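Side-chain contacts in prolyl oligopeptidase (Novosphingobium capsulatum, PDB 1YR2), which probably hydrolyses oligopeptides after proline, and much less readily after alanine, as a serine peptidase of the S9A family: residues F377-H382 with S386-F391; G411-P416 with H420-F425; T429-V434 with P504-G509; T433-D438 with A442-W447. All blocks are in the same frame, centred on the assembly; numbering follows the deposited sequence.

Contact 1 (F377-H382 with S386-F391); sequences FASYIH and SQVLAF
Q387 and Y380 face each other as a hydrogen-bonded pair of an antiparallel hairpin, the two middle strands of one beta-propeller blade: Y380 N gives to Q387 O at 2.9 Å and Q387 N gives to Y380 O at 3.0 Å. The same Q387 O also sits at the edge of the tyrosine ring, in its plane. That ring crosses L389 at about a right angle, bringing Y380 CE2 to 3.8 Å from L389 CD1. Q387 keeps CG anti to its backbone N (chi1 180°) and lies alongside H382. Its OE1 stands 3.8 Å above the imidazole plane, offset toward the rim, with amide and ring only 19° apart. Because H382 ND1 is hydrogen-bonded to D364, an alanine here would probably leave that carboxylate without its imidazole partner and the Q387 amide freer to turn. On the other face of the sheet the F377 ring reaches A390, CE1 to CB 3.7 Å. At the I381-S386 end a water donates to Y380 O and accepts from S386 OG, which is also bonded to A409 N. The backbone therefore supplies the direct hydrogen bonds between the strands; the side chains add packing, and H382 and S386 each also have a polar partner beyond the hairpin.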
# COMPACT_ATOMS: atom_id res chain seq x y z
N PHE A 377 -7.92 -19.30 -7.36
CA PHE A 377 -8.31 -18.28 -6.36
C PHE A 377 -7.98 -16.90 -6.92
O PHE A 377 -6.79 -16.54 -7.12
CB PHE A 377 -7.62 -18.55 -5.02
CG PHE A 377 -8.08 -19.82 -4.39
CD1 PHE A 377 -9.28 -19.84 -3.66
CD2 PHE A 377 -7.44 -21.00 -4.69
CE1 PHE A 377 -9.76 -21.03 -3.13
CE2 PHE A 377 -7.90 -22.19 -4.19
CZ PHE A 377 -9.08 -22.22 -3.41
N ALA A 378 -9.01 -16.09 -7.11
CA ALA A 378 -8.92 -14.82 -7.85
C ALA A 378 -9.20 -13.68 -6.89
O ALA A 378 -10.28 -13.64 -6.31
CB ALA A 378 -9.92 -14.80 -8.98
N SER A 379 -8.20 -12.81 -6.66
CA SER A 379 -8.34 -11.68 -5.78
C SER A 379 -8.78 -10.41 -6.52
O SER A 379 -8.04 -9.85 -7.34
CB SER A 379 -7.01 -11.43 -5.04
OG SER A 379 -6.76 -12.53 -4.21
N TYR A 380 -10.00 -9.99 -6.22
CA TYR A 380 -10.63 -8.87 -6.84
C TYR A 380 -10.69 -7.70 -5.88
O TYR A 380 -10.70 -7.87 -4.63
CB TYR A 380 -12.07 -9.22 -7.25
CG TYR A 380 -12.20 -10.13 -8.44
CD1 TYR A 380 -12.15 -9.64 -9.73
CD2 TYR A 380 -12.39 -11.49 -8.25
CE1 TYR A 380 -12.29 -10.51 -10.82
CE2 TYR A 380 -12.49 -12.33 -9.28
CZ TYR A 380 -12.49 -11.86 -10.58
OH TYR A 380 -12.64 -12.79 -11.62
N ILE A 381 -10.82 -6.51 -6.46
CA ILE A 381 -11.19 -5.33 -5.68
C ILE A 381 -12.69 -5.13 -5.92
O ILE A 381 -13.11 -4.72 -7.02
CB ILE A 381 -10.40 -4.08 -6.06
CG1 ILE A 381 -8.89 -4.29 -5.89
CG2 ILE A 381 -10.84 -2.92 -5.16
CD1 ILE A 381 -8.46 -4.76 -4.56
N HIS A 382 -13.45 -5.44 -4.88
CA HIS A 382 -14.90 -5.36 -4.82
C HIS A 382 -15.34 -4.29 -3.80
O HIS A 382 -15.21 -4.46 -2.61
CB HIS A 382 -15.41 -6.74 -4.37
CG HIS A 382 -16.90 -6.88 -4.44
ND1 HIS A 382 -17.58 -6.95 -5.63
CD2 HIS A 382 -17.85 -6.96 -3.46
CE1 HIS A 382 -18.88 -7.06 -5.40
NE2 HIS A 382 -19.07 -7.05 -4.09
N SER A 386 -11.00 -6.32 -0.65
CA SER A 386 -10.76 -7.56 -1.34
C SER A 386 -11.97 -8.50 -1.28
O SER A 386 -12.64 -8.61 -0.28
CB SER A 386 -9.50 -8.27 -0.81
OG SER A 386 -8.31 -7.59 -1.19
N GLN A 387 -12.26 -9.17 -2.40
CA GLN A 387 -13.09 -10.34 -2.46
C GLN A 387 -12.28 -11.40 -3.21
O GLN A 387 -11.87 -11.16 -4.35
CB GLN A 387 -14.37 -10.07 -3.24
CG GLN A 387 -15.26 -11.28 -3.32
CD GLN A 387 -16.57 -10.96 -3.90
OE1 GLN A 387 -16.66 -10.64 -5.08
NE2 GLN A 387 -17.63 -11.08 -3.08
N VAL A 388 -12.07 -12.57 -2.59
CA VAL A 388 -11.31 -13.65 -3.21
C VAL A 388 -12.29 -14.71 -3.63
O VAL A 388 -12.96 -15.32 -2.80
CB VAL A 388 -10.24 -14.23 -2.26
CG1 VAL A 388 -9.43 -15.34 -3.00
CG2 VAL A 388 -9.28 -13.14 -1.74
N LEU A 389 -12.46 -14.89 -4.95
CA LEU A 389 -13.36 -15.87 -5.49
C LEU A 389 -12.65 -17.14 -5.90
O LEU A 389 -11.53 -17.12 -6.43
CB LEU A 389 -14.15 -15.27 -6.67
CG LEU A 389 -15.03 -14.05 -6.37
CD1 LEU A 389 -15.72 -13.46 -7.65
CD2 LEU A 389 -16.05 -14.42 -5.35
N ALA A 390 -13.32 -18.27 -5.68
CA ALA A 390 -12.80 -19.58 -6.04
C ALA A 390 -13.48 -20.10 -7.26
O ALA A 390 -14.68 -19.89 -7.49
CB ALA A 390 -13.01 -20.58 -4.89
N PHE A 391 -12.71 -20.80 -8.09
CA PHE A 391 -13.25 -21.42 -9.32
C PHE A 391 -12.58 -22.77 -9.52
O PHE A 391 -11.42 -22.94 -9.16
CB PHE A 391 -12.96 -20.58 -10.56
CG PHE A 391 -13.49 -19.20 -10.51
CD1 PHE A 391 -12.72 -18.17 -9.93
CD2 PHE A 391 -14.77 -18.89 -10.99
CE1 PHE A 391 -13.17 -16.89 -9.87
CE2 PHE A 391 -15.24 -17.55 -10.90
CZ PHE A 391 -14.38 -16.55 -10.32
O HOH W 1 -8.05 -8.27 -3.67

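Contact 2 (G411-P416 with H420-F425); sequences GLSGRP and HAYLSF
S413 holds OG between its own backbone N and carbonyl carbon (chi1 70°), while Y422 has CG anti to its carbonyl carbon (chi1 -56°), and the two settings put S413 OG 3.3 Å from Y422 CB and 3.5 Å from Y422 CD2. The hydroxyl approaches the ring obliquely; its hydrogen-bonding partner is P114 O, and the tyrosine OH likewise bonds R116 NE. Both backbones meet here too, S413 N to Y422 O and Y422 N to S413 O each spanning 2.9 Å. On the other face L412 and L423 cross at a slant, touching through their CD1 methyls at 4.1 Å, and L423 CD1 also rests 3.4 Å from G411 O, the carbonyl that accepts from S424 N. Next to the S413-Y422 pair comes G414, whose backbone angles call for glycine: a CB would jam against the preceding carbonyl and press on A421 CB. A water closes the widening end, accepting from R415 N at 3.0 Å and lying 2.7 Å from H420 O. The two strands form the first hairpin of the last of seven four-stranded blades. P114 and R116 belong to the first strand of the first blade, so S413 and Y422 stand at the seam where the ring of the beta-propeller comes round on itself, bridged by side chains without an exchanged strand, as is known for this peptidase family.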
# COMPACT_ATOMS: atom_id res chain seq x y z
N GLY A 411 -0.95 -12.03 -1.32
CA GLY A 411 -0.63 -13.20 -2.07
C GLY A 411 -1.32 -14.47 -1.59
O GLY A 411 -1.96 -14.54 -0.49
N LEU A 412 -1.13 -15.47 -2.40
CA LEU A 412 -1.56 -16.82 -2.13
C LEU A 412 -0.33 -17.71 -2.30
O LEU A 412 0.51 -17.43 -3.16
CB LEU A 412 -2.57 -17.24 -3.15
CG LEU A 412 -3.23 -18.60 -2.94
CD1 LEU A 412 -4.51 -18.39 -2.19
CD2 LEU A 412 -3.48 -19.32 -4.24
N SER A 413 -0.19 -18.72 -1.46
CA SER A 413 0.79 -19.75 -1.69
C SER A 413 0.08 -21.09 -1.58
O SER A 413 -0.94 -21.25 -0.89
CB SER A 413 1.98 -19.61 -0.74
OG SER A 413 1.70 -19.91 0.63
N GLY A 414 0.61 -22.02 -2.35
CA GLY A 414 0.04 -23.35 -2.45
C GLY A 414 0.37 -23.88 -3.83
O GLY A 414 0.96 -23.20 -4.66
N ARG A 415 0.06 -25.14 -4.03
CA ARG A 415 0.40 -25.85 -5.25
C ARG A 415 -0.83 -26.67 -5.68
O ARG A 415 -1.61 -27.14 -4.84
CB ARG A 415 1.54 -26.82 -4.94
CG ARG A 415 2.88 -26.22 -4.69
CD ARG A 415 3.94 -27.28 -4.36
NE ARG A 415 3.58 -28.07 -3.17
CZ ARG A 415 4.13 -29.26 -2.85
NH1 ARG A 415 5.07 -29.79 -3.65
NH2 ARG A 415 3.77 -29.92 -1.75
N PRO A 416 -0.96 -26.91 -6.97
CA PRO A 416 -1.96 -27.84 -7.45
C PRO A 416 -1.73 -29.21 -6.82
O PRO A 416 -0.61 -29.64 -6.67
CB PRO A 416 -1.68 -27.91 -8.96
CG PRO A 416 -0.97 -26.74 -9.29
CD PRO A 416 -0.15 -26.34 -8.08
N HIS A 420 -2.89 -27.93 1.45
CA HIS A 420 -2.53 -26.83 2.34
C HIS A 420 -2.24 -25.64 1.44
O HIS A 420 -1.37 -25.69 0.55
CB HIS A 420 -1.29 -27.17 3.18
CG HIS A 420 -1.52 -28.28 4.13
ND1 HIS A 420 -2.56 -28.27 5.04
CD2 HIS A 420 -0.91 -29.48 4.27
CE1 HIS A 420 -2.56 -29.42 5.71
NE2 HIS A 420 -1.56 -30.16 5.27
N ALA A 421 -3.04 -24.60 1.61
CA ALA A 421 -2.76 -23.31 0.98
C ALA A 421 -2.75 -22.19 2.02
O ALA A 421 -3.09 -22.41 3.17
CB ALA A 421 -3.79 -23.04 -0.11
N TYR A 422 -2.32 -21.01 1.61
CA TYR A 422 -2.10 -19.87 2.52
C TYR A 422 -2.46 -18.59 1.78
O TYR A 422 -2.26 -18.50 0.57
CB TYR A 422 -0.64 -19.81 2.97
CG TYR A 422 -0.24 -21.12 3.60
CD1 TYR A 422 -0.48 -21.35 4.95
CD2 TYR A 422 0.22 -22.18 2.81
CE1 TYR A 422 -0.18 -22.61 5.54
CE2 TYR A 422 0.50 -23.42 3.35
CZ TYR A 422 0.28 -23.64 4.72
OH TYR A 422 0.55 -24.87 5.23
N LEU A 423 -2.99 -17.62 2.51
CA LEU A 423 -3.43 -16.33 1.97
C LEU A 423 -2.95 -15.24 2.92
O LEU A 423 -3.12 -15.36 4.14
CB LEU A 423 -4.97 -16.34 1.89
CG LEU A 423 -5.77 -15.18 1.34
CD1 LEU A 423 -5.33 -14.92 -0.07
CD2 LEU A 423 -7.23 -15.59 1.23
N SER A 424 -2.37 -14.17 2.39
CA SER A 424 -1.94 -13.04 3.18
C SER A 424 -3.10 -12.02 3.30
O SER A 424 -3.69 -11.64 2.30
CB SER A 424 -0.69 -12.42 2.56
OG SER A 424 -0.29 -11.31 3.34
N PHE A 425 -3.40 -11.59 4.52
CA PHE A 425 -4.57 -10.73 4.80
C PHE A 425 -4.14 -9.58 5.71
O PHE A 425 -3.41 -9.78 6.73
CB PHE A 425 -5.65 -11.54 5.45
CG PHE A 425 -6.85 -10.75 5.85
CD1 PHE A 425 -7.80 -10.42 4.92
CD2 PHE A 425 -7.02 -10.34 7.15
CE1 PHE A 425 -8.93 -9.72 5.30
CE2 PHE A 425 -8.14 -9.58 7.53
CZ PHE A 425 -9.10 -9.29 6.62
O HOH W 2 -2.15 -25.80 -2.07

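Contact 3 (T429-V434 with P504-G509); sequences TQPATV and PWFSAG
F506 lays one face of its ring against the pyrrolidine of P431. P431 CG stands 3.6 Å from the ring centroid and only 2° off the normal, a nearly centred CH-pi contact, while P431 CD approaches F506 CD1 at 3.8 Å. The phenylalanine gets there by holding CG anti to its backbone N (chi1 179°), in line with a CB that already points at the opposing chain and lies 3.7 Å from both P431 CA and Q430 O. No hydrogen bond crosses between the segments; the contact is mainly one aromatic side chain on one proline and the backbone beside it, with 170 Å² buried in all. The proline's own carbonyl is taken from its own side: Q430 folds back so that NE2 gives to P431 O at 2.8 Å, a fairly straight bond at 165°, on a lone pair in the carbonyl plane. This fixes the amide beside the corner at A432, where the chain turns into the next strand. An alanine in place of F506 would probably leave the P431 ring without its aromatic cover and open a gap between the two domains. With no hydrogen bond of its own, this patch would probably be no obstacle to the interdomain motion implicated in catalysis and specificity. On the propeller side it sits on the short strand 430-431, between strands 421-427 and 433-438, with Y108 also against P431; on the hydrolase side it lies just ahead of helix 508-514, which S507 caps through F510 N and whose M511 packs on F506 and T429.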
# COMPACT_ATOMS: atom_id res chain seq x y z
N THR A 429 -7.29 -3.14 11.46
CA THR A 429 -6.98 -3.69 12.79
C THR A 429 -6.30 -5.02 12.71
O THR A 429 -6.27 -5.77 13.70
CB THR A 429 -8.25 -3.84 13.61
OG1 THR A 429 -9.20 -4.61 12.84
CG2 THR A 429 -8.87 -2.46 13.82
N GLN A 430 -5.70 -5.30 11.58
CA GLN A 430 -4.98 -6.57 11.36
C GLN A 430 -3.71 -6.32 10.59
O GLN A 430 -3.71 -6.20 9.36
CB GLN A 430 -5.90 -7.56 10.66
CG GLN A 430 -5.27 -8.90 10.31
CD GLN A 430 -4.86 -9.64 11.53
OE1 GLN A 430 -5.69 -10.25 12.19
NE2 GLN A 430 -3.57 -9.57 11.87
N PRO A 431 -2.57 -6.25 11.28
CA PRO A 431 -1.31 -6.26 10.55
C PRO A 431 -1.20 -7.50 9.68
O PRO A 431 -1.73 -8.55 10.05
CB PRO A 431 -0.26 -6.26 11.68
CG PRO A 431 -0.99 -5.79 12.89
CD PRO A 431 -2.39 -6.25 12.74
N ALA A 432 -0.50 -7.40 8.54
CA ALA A 432 -0.47 -8.44 7.54
C ALA A 432 -0.16 -9.74 8.23
O ALA A 432 0.79 -9.84 9.01
CB ALA A 432 0.56 -8.17 6.53
N THR A 433 -0.97 -10.73 7.93
CA THR A 433 -0.86 -12.03 8.54
C THR A 433 -1.10 -13.13 7.55
O THR A 433 -1.88 -12.98 6.58
CB THR A 433 -1.86 -12.11 9.74
OG1 THR A 433 -1.64 -13.34 10.45
CG2 THR A 433 -3.34 -12.20 9.28
N VAL A 434 -0.45 -14.25 7.76
CA VAL A 434 -0.73 -15.43 6.96
C VAL A 434 -1.89 -16.24 7.55
O VAL A 434 -1.85 -16.63 8.72
CB VAL A 434 0.56 -16.31 6.87
CG1 VAL A 434 0.25 -17.63 6.15
CG2 VAL A 434 1.72 -15.53 6.19
N PRO A 504 -8.17 -1.29 2.35
CA PRO A 504 -7.71 -1.43 3.73
C PRO A 504 -6.21 -1.78 3.87
O PRO A 504 -5.67 -2.55 3.11
CB PRO A 504 -8.58 -2.57 4.29
CG PRO A 504 -9.84 -2.50 3.47
CD PRO A 504 -9.32 -2.18 2.07
N TRP A 505 -5.59 -1.23 4.89
CA TRP A 505 -4.23 -1.56 5.27
C TRP A 505 -4.08 -1.31 6.77
O TRP A 505 -4.92 -0.64 7.37
CB TRP A 505 -3.22 -0.74 4.47
CG TRP A 505 -2.95 0.65 4.94
CD1 TRP A 505 -1.86 1.07 5.65
CD2 TRP A 505 -3.75 1.81 4.72
NE1 TRP A 505 -1.96 2.42 5.92
CE2 TRP A 505 -3.12 2.89 5.36
CE3 TRP A 505 -4.98 2.04 4.09
CZ2 TRP A 505 -3.63 4.18 5.34
CZ3 TRP A 505 -5.49 3.34 4.06
CH2 TRP A 505 -4.81 4.39 4.69
N PHE A 506 -3.00 -1.79 7.33
CA PHE A 506 -2.75 -1.60 8.75
C PHE A 506 -1.85 -0.41 8.96
O PHE A 506 -0.71 -0.40 8.49
CB PHE A 506 -2.15 -2.87 9.44
CG PHE A 506 -1.88 -2.63 10.89
CD1 PHE A 506 -2.91 -2.60 11.77
CD2 PHE A 506 -0.61 -2.33 11.34
CE1 PHE A 506 -2.72 -2.30 13.14
CE2 PHE A 506 -0.38 -2.03 12.69
CZ PHE A 506 -1.45 -2.02 13.59
N SER A 507 -2.35 0.60 9.68
CA SER A 507 -1.62 1.78 10.07
C SER A 507 -1.49 1.78 11.59
O SER A 507 -2.52 1.81 12.28
CB SER A 507 -2.44 3.03 9.68
OG SER A 507 -1.91 4.19 10.28
N ALA A 508 -0.28 1.78 12.08
CA ALA A 508 -0.03 1.87 13.51
C ALA A 508 -0.57 3.20 14.09
O ALA A 508 -1.10 3.23 15.20
CB ALA A 508 1.45 1.72 13.80
N GLY A 509 -0.44 4.30 13.35
CA GLY A 509 -1.03 5.56 13.76
C GLY A 509 -2.54 5.51 13.91
O GLY A 509 -3.07 5.87 14.96

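Contact 4 (T433-D438 with A442-W447); sequences TVLALD and AKTTPW
A436 and T445 form an antiparallel hydrogen-bonded pair, with A436 N to T445 O at 2.8 Å and T445 N to A436 O at 2.9 Å, on strands whose N-to-C directions open to 134°. Toward the turn, A442 and K443 both face D438, a G1 beta bulge: D438 N gives to K443 O, and A442, in a left-handed backbone conformation, gives its N-H to D438 O, N to O 2.8 Å. The D438 carboxylate also stays in the turn, with OD1 accepting from A440 N. This hairpin makes the outer half of the seventh propeller blade, strand 443-446 being its outermost strand. At the opposite end W447, with CG anti to its backbone N (chi1 -172°), lies alongside V434, pointing the same way, so that CE3 meets V434 CG1 at 3.5 Å. The indole also packs edge-to-face with the Y422 ring and touches P114 of the first blade. A water links the same two residues through their backbones, donating to V434 O and accepting from W447 N. On the face turned to the preceding blade, T444 meets two leucines: L435 CD1 approaches its CB at 3.8 Å and L437 CD1 its CG2 at 4.0 Å, while T444 OG1 is hydrogen-bonded to S402 O.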
# COMPACT_ATOMS: atom_id res chain seq x y z
N THR A 433 -0.97 -10.73 7.93
CA THR A 433 -0.86 -12.03 8.54
C THR A 433 -1.10 -13.13 7.55
O THR A 433 -1.88 -12.98 6.58
CB THR A 433 -1.86 -12.11 9.74
OG1 THR A 433 -1.64 -13.34 10.45
CG2 THR A 433 -3.34 -12.20 9.28
N VAL A 434 -0.45 -14.25 7.76
CA VAL A 434 -0.73 -15.43 6.96
C VAL A 434 -1.89 -16.24 7.55
O VAL A 434 -1.85 -16.63 8.72
CB VAL A 434 0.56 -16.31 6.87
CG1 VAL A 434 0.25 -17.63 6.15
CG2 VAL A 434 1.72 -15.53 6.19
N LEU A 435 -2.94 -16.45 6.76
CA LEU A 435 -4.03 -17.37 7.07
C LEU A 435 -3.85 -18.70 6.36
O LEU A 435 -3.37 -18.73 5.22
CB LEU A 435 -5.36 -16.79 6.58
CG LEU A 435 -5.71 -15.40 7.12
CD1 LEU A 435 -7.03 -14.95 6.41
CD2 LEU A 435 -5.85 -15.40 8.63
N ALA A 436 -4.31 -19.78 6.98
CA ALA A 436 -4.32 -21.07 6.31
C ALA A 436 -5.61 -21.10 5.50
O ALA A 436 -6.65 -20.62 5.98
CB ALA A 436 -4.28 -22.23 7.31
N LEU A 437 -5.52 -21.56 4.27
CA LEU A 437 -6.65 -21.68 3.36
C LEU A 437 -6.82 -23.14 3.01
O LEU A 437 -5.90 -23.77 2.57
CB LEU A 437 -6.39 -20.85 2.10
CG LEU A 437 -7.31 -21.06 0.91
CD1 LEU A 437 -8.69 -20.55 1.23
CD2 LEU A 437 -6.69 -20.36 -0.32
N ASP A 438 -8.02 -23.68 3.20
CA ASP A 438 -8.35 -25.02 2.73
C ASP A 438 -9.00 -24.82 1.37
O ASP A 438 -10.10 -24.33 1.26
CB ASP A 438 -9.32 -25.70 3.68
CG ASP A 438 -9.69 -27.11 3.23
OD1 ASP A 438 -9.38 -27.49 2.10
OD2 ASP A 438 -10.32 -27.88 3.96
N ALA A 442 -12.68 -23.48 0.61
CA ALA A 442 -12.50 -22.05 0.43
C ALA A 442 -12.68 -21.33 1.77
O ALA A 442 -13.23 -20.25 1.84
CB ALA A 442 -13.47 -21.53 -0.65
N LYS A 443 -12.15 -21.94 2.84
CA LYS A 443 -12.21 -21.36 4.17
C LYS A 443 -10.83 -21.08 4.73
O LYS A 443 -9.90 -21.88 4.62
CB LYS A 443 -12.92 -22.32 5.11
CG LYS A 443 -14.44 -22.52 4.88
CD LYS A 443 -15.00 -23.50 5.93
CE LYS A 443 -16.52 -23.37 6.14
NZ LYS A 443 -17.25 -23.34 4.83
N THR A 444 -10.69 -19.91 5.33
CA THR A 444 -9.48 -19.53 6.01
C THR A 444 -9.62 -19.78 7.49
O THR A 444 -10.71 -19.70 8.05
CB THR A 444 -9.10 -18.09 5.74
OG1 THR A 444 -10.16 -17.20 6.14
CG2 THR A 444 -8.89 -17.86 4.24
N THR A 445 -8.48 -20.06 8.10
CA THR A 445 -8.34 -20.26 9.53
C THR A 445 -6.98 -19.70 9.90
O THR A 445 -6.12 -19.48 9.04
CB THR A 445 -8.35 -21.77 9.92
OG1 THR A 445 -7.46 -22.50 9.08
CG2 THR A 445 -9.63 -22.41 9.68
N PRO A 446 -6.75 -19.48 11.17
CA PRO A 446 -5.42 -19.03 11.61
C PRO A 446 -4.30 -20.01 11.32
O PRO A 446 -4.48 -21.21 11.40
CB PRO A 446 -5.61 -18.81 13.13
CG PRO A 446 -7.08 -18.62 13.27
CD PRO A 446 -7.73 -19.54 12.27
N TRP A 447 -3.11 -19.49 10.99
CA TRP A 447 -1.92 -20.29 10.86
C TRP A 447 -1.03 -20.01 12.08
O TRP A 447 -1.47 -20.18 13.21
CB TRP A 447 -1.25 -20.01 9.50
CG TRP A 447 -0.13 -20.93 9.19
CD1 TRP A 447 -0.18 -22.31 9.18
CD2 TRP A 447 1.24 -20.59 8.88
NE1 TRP A 447 1.06 -22.82 8.91
CE2 TRP A 447 1.96 -21.80 8.73
CE3 TRP A 447 1.94 -19.38 8.71
CZ2 TRP A 447 3.32 -21.84 8.41
CZ3 TRP A 447 3.29 -19.40 8.41
CH2 TRP A 447 3.98 -20.64 8.27
O HOH W 3 -3.20 -16.52 11.10

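Overall arrangement
Following the chain from the N terminus, contact 1 comes first, closing a short hairpin in the sixth propeller blade. Contact 2 closes the first hairpin of the seventh blade; L412 packs on F377, joining the two blades. Contact 3 starts just before the corner at A432, at T429-P431; its segment runs on into strand 433-438, the sheet neighbour of strand 421-427, and shares T433 and V434 with contact 4. Contact 4 closes quickly, completing the blade about 8 Å from contact 2, centre to centre. Contact 3 instead waits some 70 residues, so the far strand of contact 4 lies within its span; of the four, it is the one that joins the propeller to the hydrolase domain.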